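Local coordinates for penicillin binding protein 2X (Streptococcus thermophilus, PDB 5U47) that probably cross-links peptidoglycan strands as a transpeptidase of the septal cell wall and is the kind of enzyme that beta-lactams inactivate by acylating an active-site serine, at residues K25-A30 and G186-A191; Y50-I55 and K112-S117. The protein carries 1 engineered substitution. All blocks are in the same frame, centred on the assembly; numbering follows the deposited sequence.

Contact 1: K25-A30 and G186-A191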
ATOM      1  N   LYS A  25      30.210 -24.367  -5.833  1.00 49.64           N
ATOM      2  CA  LYS A  25      29.320 -23.963  -4.748  1.00 47.92           C
ATOM      3  C   LYS A  25      27.837 -23.968  -5.138  1.00 45.91           C
ATOM      4  O   LYS A  25      27.487 -23.933  -6.319  1.00 45.61           O
ATOM      5  CB  LYS A  25      29.682 -22.545  -4.302  1.00 47.59           C
ATOM      6  CG  LYS A  25      31.118 -22.352  -3.816  1.00 49.57           C
ATOM      7  CD  LYS A  25      31.340 -22.976  -2.452  1.00 50.17           C
ATOM      8  CE  LYS A  25      32.755 -22.736  -1.957  1.00 51.26           C
ATOM      9  NZ  LYS A  25      33.111 -21.287  -1.856  1.00 51.78           N
ATOM     10  N   THR A  26      26.986 -23.993  -4.113  1.00 42.83           N
ATOM     11  CA  THR A  26      25.537 -23.937  -4.259  1.00 41.40           C
ATOM     12  C   THR A  26      25.038 -22.861  -3.308  1.00 40.31           C
ATOM     13  O   THR A  26      25.447 -22.819  -2.154  1.00 40.56           O
ATOM     14  CB  THR A  26      24.870 -25.268  -3.865  1.00 40.46           C
ATOM     15  OG1 THR A  26      25.422 -26.328  -4.647  1.00 40.01           O
ATOM     16  CG2 THR A  26      23.350 -25.218  -4.066  1.00 39.82           C
ATOM     17  N   ILE A  27      24.163 -21.996  -3.804  1.00 40.28           N
ATOM     18  CA  ILE A  27      23.592 -20.934  -3.003  1.00 39.92           C
ATOM     19  C   ILE A  27      22.721 -21.513  -1.883  1.00 39.00           C
ATOM     20  O   ILE A  27      22.028 -22.521  -2.071  1.00 38.94           O
ATOM     21  CB  ILE A  27      22.739 -19.986  -3.886  1.00 41.51           C
ATOM     22  CG1 ILE A  27      23.628 -19.271  -4.914  1.00 44.00           C
ATOM     23  CG2 ILE A  27      21.983 -18.958  -3.034  1.00 41.75           C
ATOM     24  CD1 ILE A  27      22.853 -18.521  -5.982  1.00 44.42           C
ATOM     25  N   VAL A  28      22.813 -20.888  -0.710  1.00 37.28           N
ATOM     26  CA  VAL A  28      21.985 -21.223   0.446  1.00 37.28           C
ATOM     27  C   VAL A  28      21.156 -19.957   0.687  1.00 35.05           C
ATOM     28  O   VAL A  28      21.690 -18.901   1.036  1.00 34.07           O
ATOM     29  CB  VAL A  28      22.826 -21.606   1.686  1.00 38.78           C
ATOM     30  CG1 VAL A  28      21.942 -21.880   2.893  1.00 39.46           C
ATOM     31  CG2 VAL A  28      23.658 -22.837   1.394  1.00 40.98           C
ATOM     32  N   ALA A  29      19.860 -20.044   0.426  1.00 34.24           N
ATOM     33  CA  ALA A  29      18.986 -18.903   0.580  1.00 34.38           C
ATOM     34  C   ALA A  29      18.929 -18.463   2.027  1.00 32.26           C
ATOM     35  O   ALA A  29      18.856 -19.280   2.931  1.00 31.92           O
ATOM     36  CB  ALA A  29      17.582 -19.240   0.089  1.00 35.33           C
ATOM     37  N   ALA A  30      18.999 -17.166   2.236  1.00 32.30           N
ATOM     38  CA  ALA A  30      18.875 -16.599   3.565  1.00 32.77           C
ATOM     39  C   ALA A  30      17.408 -16.658   4.009  1.00 32.72           C
ATOM     40  O   ALA A  30      16.490 -16.752   3.181  1.00 30.28           O
ATOM     41  CB  ALA A  30      19.343 -15.151   3.550  1.00 33.99           C
ATOM     42  N   GLY A 186      17.524 -11.678   2.467  1.00 33.01           N
ATOM     43  CA  GLY A 186      18.804 -11.563   3.134  1.00 35.87           C
ATOM     44  C   GLY A 186      19.942 -11.706   2.135  1.00 36.34           C
ATOM     45  O   GLY A 186      19.731 -11.698   0.924  1.00 38.70           O
ATOM     46  N   THR A 187      21.151 -11.827   2.650  1.00 35.10           N
ATOM     47  CA  THR A 187      22.307 -12.049   1.812  1.00 35.77           C
ATOM     48  C   THR A 187      22.486 -13.544   1.802  1.00 34.37           C
ATOM     49  O   THR A 187      22.619 -14.186   2.852  1.00 32.08           O
ATOM     50  CB  THR A 187      23.545 -11.325   2.367  1.00 37.32           C
ATOM     51  OG1 THR A 187      23.244  -9.925   2.456  1.00 36.64           O
ATOM     52  CG2 THR A 187      24.782 -11.542   1.466  1.00 37.58           C
ATOM     53  N   ASP A 188      22.478 -14.109   0.611  1.00 35.90           N
ATOM     54  CA  ASP A 188      22.619 -15.541   0.475  1.00 37.49           C
ATOM     55  C   ASP A 188      23.928 -16.107   1.029  1.00 37.57           C
ATOM     56  O   ASP A 188      24.950 -15.427   1.093  1.00 35.68           O
ATOM     57  CB  ASP A 188      22.479 -15.944  -0.982  1.00 41.04           C
ATOM     58  CG  ASP A 188      21.064 -15.789  -1.498  1.00 42.51           C
ATOM     59  OD1 ASP A 188      20.093 -15.774  -0.682  1.00 46.66           O
ATOM     60  OD2 ASP A 188      20.916 -15.699  -2.734  1.00 47.17           O
ATOM     61  N   GLY A 189      23.834 -17.356   1.478  1.00 36.28           N
ATOM     62  CA  GLY A 189      24.955 -18.114   1.989  1.00 38.35           C
ATOM     63  C   GLY A 189      25.503 -18.972   0.868  1.00 38.80           C
ATOM     64  O   GLY A 189      25.085 -18.845  -0.278  1.00 38.65           O
ATOM     65  N   GLU A 190      26.408 -19.875   1.207  1.00 39.59           N
ATOM     66  CA  GLU A 190      27.047 -20.702   0.214  1.00 40.77           C
ATOM     67  C   GLU A 190      27.382 -22.032   0.868  1.00 38.41           C
ATOM     68  O   GLU A 190      27.695 -22.075   2.059  1.00 36.89           O
ATOM     69  CB  GLU A 190      28.337 -20.001  -0.232  1.00 46.43           C
ATOM     70  CG  GLU A 190      28.768 -20.273  -1.657  1.00 51.92           C
ATOM     71  CD  GLU A 190      27.968 -19.487  -2.690  1.00 54.53           C
ATOM     72  OE1 GLU A 190      27.875 -19.945  -3.850  1.00 61.78           O
ATOM     73  OE2 GLU A 190      27.441 -18.408  -2.362  1.00 55.45           O
ATOM     74  N   ALA A 191      27.292 -23.113   0.107  1.00 36.67           N
ATOM     75  CA  ALA A 191      27.648 -24.423   0.627  1.00 38.56           C
ATOM     76  C   ALA A 191      28.202 -25.321  -0.463  1.00 38.52           C
ATOM     77  O   ALA A 191      27.986 -25.097  -1.660  1.00 38.53           O
ATOM     78  CB  ALA A 191      26.445 -25.084   1.273  1.00 39.38           C
TER
HETATM   79  O   HOH W   1      27.126 -20.535  -6.287  0.60 45.66           O
HETATM   80  O   HOH W   2      27.800 -27.636  -4.049  1.00 41.24           O
HETATM   81  O   HOH W   3      15.961 -14.343   1.804  1.00 29.65           O
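Strands 26-28 and 189-192, first and middle of a three-stranded antiparallel sheet completed by strand 207-210, pair here in the N-terminal dimerisation domain. T26 faces A191 and V28 faces G189 as hydrogen-bonded pairs, with the non-hydrogen-bonded pair I27-E190 between them. T26 N gives its hydrogen to A191 O at 2.9 Å, and G189 N reaches V28 O at 2.7 Å. The return bond from V28 N to G189 O, 3.1 Å, is nearly straight but arrives from above the carbonyl plane. On the face of T26 and V28, with CG1 of V28 anti to the backbone N (chi1 177°), the CG2 branch is left to touch A191 CB at 3.6 Å. On the other face, E190 bends at chi2 (78°) and crosses K25 at about a right angle, bringing OE1 to 3.2 Å from K25 CB. D188 lays OD2 against I27 CG2 (3.4 Å), while its OD1 accepts a weak bond from A30 N. Beyond the strands, a water joins A30 O to G186 N. At 5.8 Å, K25 NZ and E190 OE1 are too far apart for a salt bridge, so any attraction is probably long-range; a water donates to OE1 instead, and backbone bonds carry the pairing.

Contact 2: Y50-I55 and K112-S117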
ATOM      1  N   TYR A  50      11.183 -30.431   6.062  1.00 36.02           N
ATOM      2  CA  TYR A  50      12.292 -31.251   5.567  1.00 36.29           C
ATOM      3  C   TYR A  50      11.880 -32.438   4.731  1.00 37.38           C
ATOM      4  O   TYR A  50      10.797 -32.999   4.921  1.00 37.92           O
ATOM      5  CB  TYR A  50      13.113 -31.728   6.750  1.00 36.28           C
ATOM      6  CG  TYR A  50      13.716 -30.613   7.552  1.00 36.43           C
ATOM      7  CD1 TYR A  50      12.994 -29.989   8.563  1.00 38.28           C
ATOM      8  CD2 TYR A  50      15.012 -30.186   7.312  1.00 38.06           C
ATOM      9  CE1 TYR A  50      13.544 -28.956   9.306  1.00 38.94           C
ATOM     10  CE2 TYR A  50      15.583 -29.162   8.063  1.00 38.42           C
ATOM     11  CZ  TYR A  50      14.837 -28.550   9.054  1.00 40.01           C
ATOM     12  OH  TYR A  50      15.384 -27.534   9.806  1.00 42.46           O
ATOM     13  N   SER A  51      12.764 -32.797   3.800  1.00 37.10           N
ATOM     14  CA  SER A  51      12.583 -33.934   2.917  1.00 38.77           C
ATOM     15  C   SER A  51      13.685 -34.921   3.250  1.00 40.19           C
ATOM     16  O   SER A  51      14.875 -34.545   3.281  1.00 37.63           O
ATOM     17  CB  SER A  51      12.682 -33.538   1.445  1.00 39.75           C
ATOM     18  OG  SER A  51      11.634 -32.667   1.072  1.00 42.67           O
ATOM     19  N   ILE A  52      13.290 -36.176   3.482  1.00 40.75           N
ATOM     20  CA  ILE A  52      14.233 -37.227   3.882  1.00 43.31           C
ATOM     21  C   ILE A  52      14.776 -37.994   2.669  1.00 43.92           C
ATOM     22  O   ILE A  52      14.034 -38.329   1.744  1.00 43.40           O
ATOM     23  CB  ILE A  52      13.612 -38.189   4.944  1.00 45.03           C
ATOM     24  CG1 ILE A  52      14.691 -39.112   5.524  1.00 47.34           C
ATOM     25  CG2 ILE A  52      12.439 -38.999   4.379  1.00 45.93           C
ATOM     26  CD1 ILE A  52      14.204 -39.982   6.669  1.00 48.54           C
ATOM     27  N   TYR A  53      16.081 -38.251   2.686  1.00 43.47           N
ATOM     28  CA  TYR A  53      16.762 -38.995   1.625  1.00 45.16           C
ATOM     29  C   TYR A  53      17.626 -40.084   2.221  1.00 44.45           C
ATOM     30  O   TYR A  53      18.028 -40.006   3.383  1.00 44.04           O
ATOM     31  CB  TYR A  53      17.659 -38.076   0.794  1.00 45.20           C
ATOM     32  CG  TYR A  53      16.903 -37.001   0.069  1.00 45.07           C
ATOM     33  CD1 TYR A  53      16.581 -35.801   0.709  1.00 44.40           C
ATOM     34  CD2 TYR A  53      16.516 -37.169  -1.254  1.00 44.69           C
ATOM     35  CE1 TYR A  53      15.878 -34.805   0.054  1.00 44.84           C
ATOM     36  CE2 TYR A  53      15.816 -36.178  -1.920  1.00 46.18           C
ATOM     37  CZ  TYR A  53      15.494 -34.995  -1.261  1.00 45.91           C
ATOM     38  OH  TYR A  53      14.793 -34.004  -1.918  1.00 45.31           O
ATOM     39  N   ALA A  54      17.911 -41.095   1.410  1.00 45.62           N
ATOM     40  CA  ALA A  54      18.764 -42.210   1.823  1.00 46.43           C
ATOM     41  C   ALA A  54      19.789 -42.477   0.726  1.00 46.74           C
ATOM     42  O   ALA A  54      19.418 -42.731  -0.419  1.00 47.89           O
ATOM     43  CB  ALA A  54      17.924 -43.457   2.103  1.00 47.67           C
ATOM     44  N   ILE A  55      21.073 -42.359   1.061  1.00 46.10           N
ATOM     45  CA  ILE A  55      22.127 -42.646   0.098  1.00 48.15           C
ATOM     46  C   ILE A  55      22.437 -44.142   0.193  1.00 48.06           C
ATOM     47  O   ILE A  55      22.866 -44.626   1.250  1.00 45.73           O
ATOM     48  CB  ILE A  55      23.392 -41.809   0.342  1.00 48.15           C
ATOM     49  CG1 ILE A  55      23.096 -40.334   0.059  1.00 47.58           C
ATOM     50  CG2 ILE A  55      24.536 -42.316  -0.549  1.00 49.45           C
ATOM     51  CD1 ILE A  55      24.274 -39.420   0.328  1.00 48.83           C
ATOM     52  N   LYS A 112       8.305 -35.904   2.653  1.00 45.80           N
ATOM     53  CA  LYS A 112       8.482 -34.466   2.452  1.00 46.67           C
ATOM     54  C   LYS A 112       7.561 -33.691   3.382  1.00 44.28           C
ATOM     55  O   LYS A 112       6.570 -34.231   3.869  1.00 42.27           O
ATOM     56  CB  LYS A 112       8.142 -34.108   1.008  1.00 52.16           C
ATOM     57  CG  LYS A 112       9.048 -34.767  -0.010  1.00 58.63           C
ATOM     58  CD  LYS A 112       8.739 -34.306  -1.425  1.00 62.36           C
ATOM     59  CE  LYS A 112       9.827 -34.779  -2.382  1.00 68.15           C
ATOM     60  NZ  LYS A 112       9.636 -34.248  -3.760  1.00 71.58           N
ATOM     61  N   GLY A 113       7.883 -32.422   3.616  1.00 41.61           N
ATOM     62  CA  GLY A 113       7.090 -31.577   4.506  1.00 40.67           C
ATOM     63  C   GLY A 113       7.163 -32.001   5.959  1.00 40.36           C
ATOM     64  O   GLY A 113       6.260 -31.728   6.745  1.00 38.19           O
ATOM     65  N   ILE A 114       8.259 -32.656   6.317  1.00 39.91           N
ATOM     66  CA  ILE A 114       8.464 -33.128   7.672  1.00 40.11           C
ATOM     67  C   ILE A 114       8.843 -31.952   8.551  1.00 39.18           C
ATOM     68  O   ILE A 114       9.736 -31.177   8.195  1.00 39.97           O
ATOM     69  CB  ILE A 114       9.615 -34.166   7.720  1.00 40.21           C
ATOM     70  CG1 ILE A 114       9.310 -35.343   6.797  1.00 40.57           C
ATOM     71  CG2 ILE A 114       9.856 -34.617   9.156  1.00 41.10           C
ATOM     72  CD1 ILE A 114      10.483 -36.280   6.567  1.00 42.71           C
ATOM     73  N   THR A 115       8.188 -31.831   9.701  1.00 39.67           N
ATOM     74  CA  THR A 115       8.481 -30.753  10.637  1.00 41.03           C
ATOM     75  C   THR A 115       9.853 -30.941  11.260  1.00 42.36           C
ATOM     76  O   THR A 115      10.439 -32.026  11.198  1.00 42.73           O
ATOM     77  CB  THR A 115       7.466 -30.712  11.789  1.00 43.57           C
ATOM     78  OG1 THR A 115       7.544 -31.939  12.537  1.00 45.11           O
ATOM     79  CG2 THR A 115       6.037 -30.514  11.256  1.00 43.67           C
ATOM     80  N   TYR A 116      10.337 -29.884  11.891  1.00 42.51           N
ATOM     81  CA  TYR A 116      11.632 -29.888  12.566  1.00 44.95           C
ATOM     82  C   TYR A 116      11.675 -30.890  13.736  1.00 45.95           C
ATOM     83  O   TYR A 116      12.649 -31.625  13.894  1.00 43.33           O
ATOM     84  CB  TYR A 116      11.973 -28.470  13.038  1.00 44.29           C
ATOM     85  CG  TYR A 116      13.202 -28.361  13.908  1.00 46.16           C
ATOM     86  CD1 TYR A 116      14.490 -28.348  13.342  1.00 46.39           C
ATOM     87  CD2 TYR A 116      13.093 -28.230  15.295  1.00 46.98           C
ATOM     88  CE1 TYR A 116      15.625 -28.237  14.138  1.00 46.70           C
ATOM     89  CE2 TYR A 116      14.230 -28.108  16.097  1.00 48.26           C
ATOM     90  CZ  TYR A 116      15.490 -28.114  15.511  1.00 47.22           C
ATOM     91  OH  TYR A 116      16.614 -27.996  16.299  1.00 49.68           O
ATOM     92  N   SER A 117      10.613 -30.920  14.539  1.00 48.16           N
ATOM     93  CA  SER A 117      10.545 -31.827  15.695  1.00 47.66           C
ATOM     94  C   SER A 117      10.626 -33.295  15.282  1.00 46.14           C
ATOM     95  O   SER A 117      11.338 -34.087  15.913  1.00 46.47           O
ATOM     96  CB  SER A 117       9.260 -31.580  16.500  1.00 52.12           C
ATOM     97  OG  SER A 117       9.253 -32.333  17.708  1.00 54.62           O
TER
HETATM   98  O   HOH W   4       9.901 -30.717   2.430  1.00 42.12           O
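Y50 and I114 form a single antiparallel bridge where the segment leading into helix 116-128 meets strand 42-55. Y50 N bonds to I114 O at 2.7 Å and I114 N to Y50 O at 2.9 Å, each on a lone pair in the carbonyl plane. The bridge is a G1 beta bulge: Y50 stands opposite two residues, G113 and I114, and G113 takes the positive phi of 68°. The I114 side chain is the bump: CG1, set beside its own backbone N (chi1 -58°), sits 3.4 Å from Y50 O, and CD1 fits into the angle between that carbonyl and I52 CG2, 4.0 Å from the latter. The Y50 ring meets I114 O at its edge, in the ring plane. Y116 lies alongside it, pointing the same way, with Y116 CB 4.1 Å from Y50 CE1 and the Y50 hydroxyl at the edge of the Y116 ring. The extended K112 chain runs past S51, where CG comes within 3.5 Å of S51 OG; a water joins that hydroxyl to G113 N. K119 makes a cation-pi contact with Y50, T115 N-caps helix 116-128 through a weak OG1 bond to V118 N, strand 134-143 lies beside strand 42-55, and helix 72-86 meets I52 through L82 and I114 through L86.

In the fold
Along the chain the segments come in the order 25-30, 50-55, 112-117 and 186-191, so contact 2 is nested inside the long loop that contact 1 closes. Both belong to the N-terminal dimerisation domain and lie on the same side of the chain's centre, yet they are parts of different sheets: contact 1 of the three-stranded sheet of 26-28, 189-192 and 207-210, contact 2 of the mixed sheet through strand 42-55. Their centres are about 20 Å apart and their nearest atoms about 11 Å, without touching. Contact 1 thus brings distant parts of this N-terminal domain together, while contact 2 joins a helix start to a strand within it.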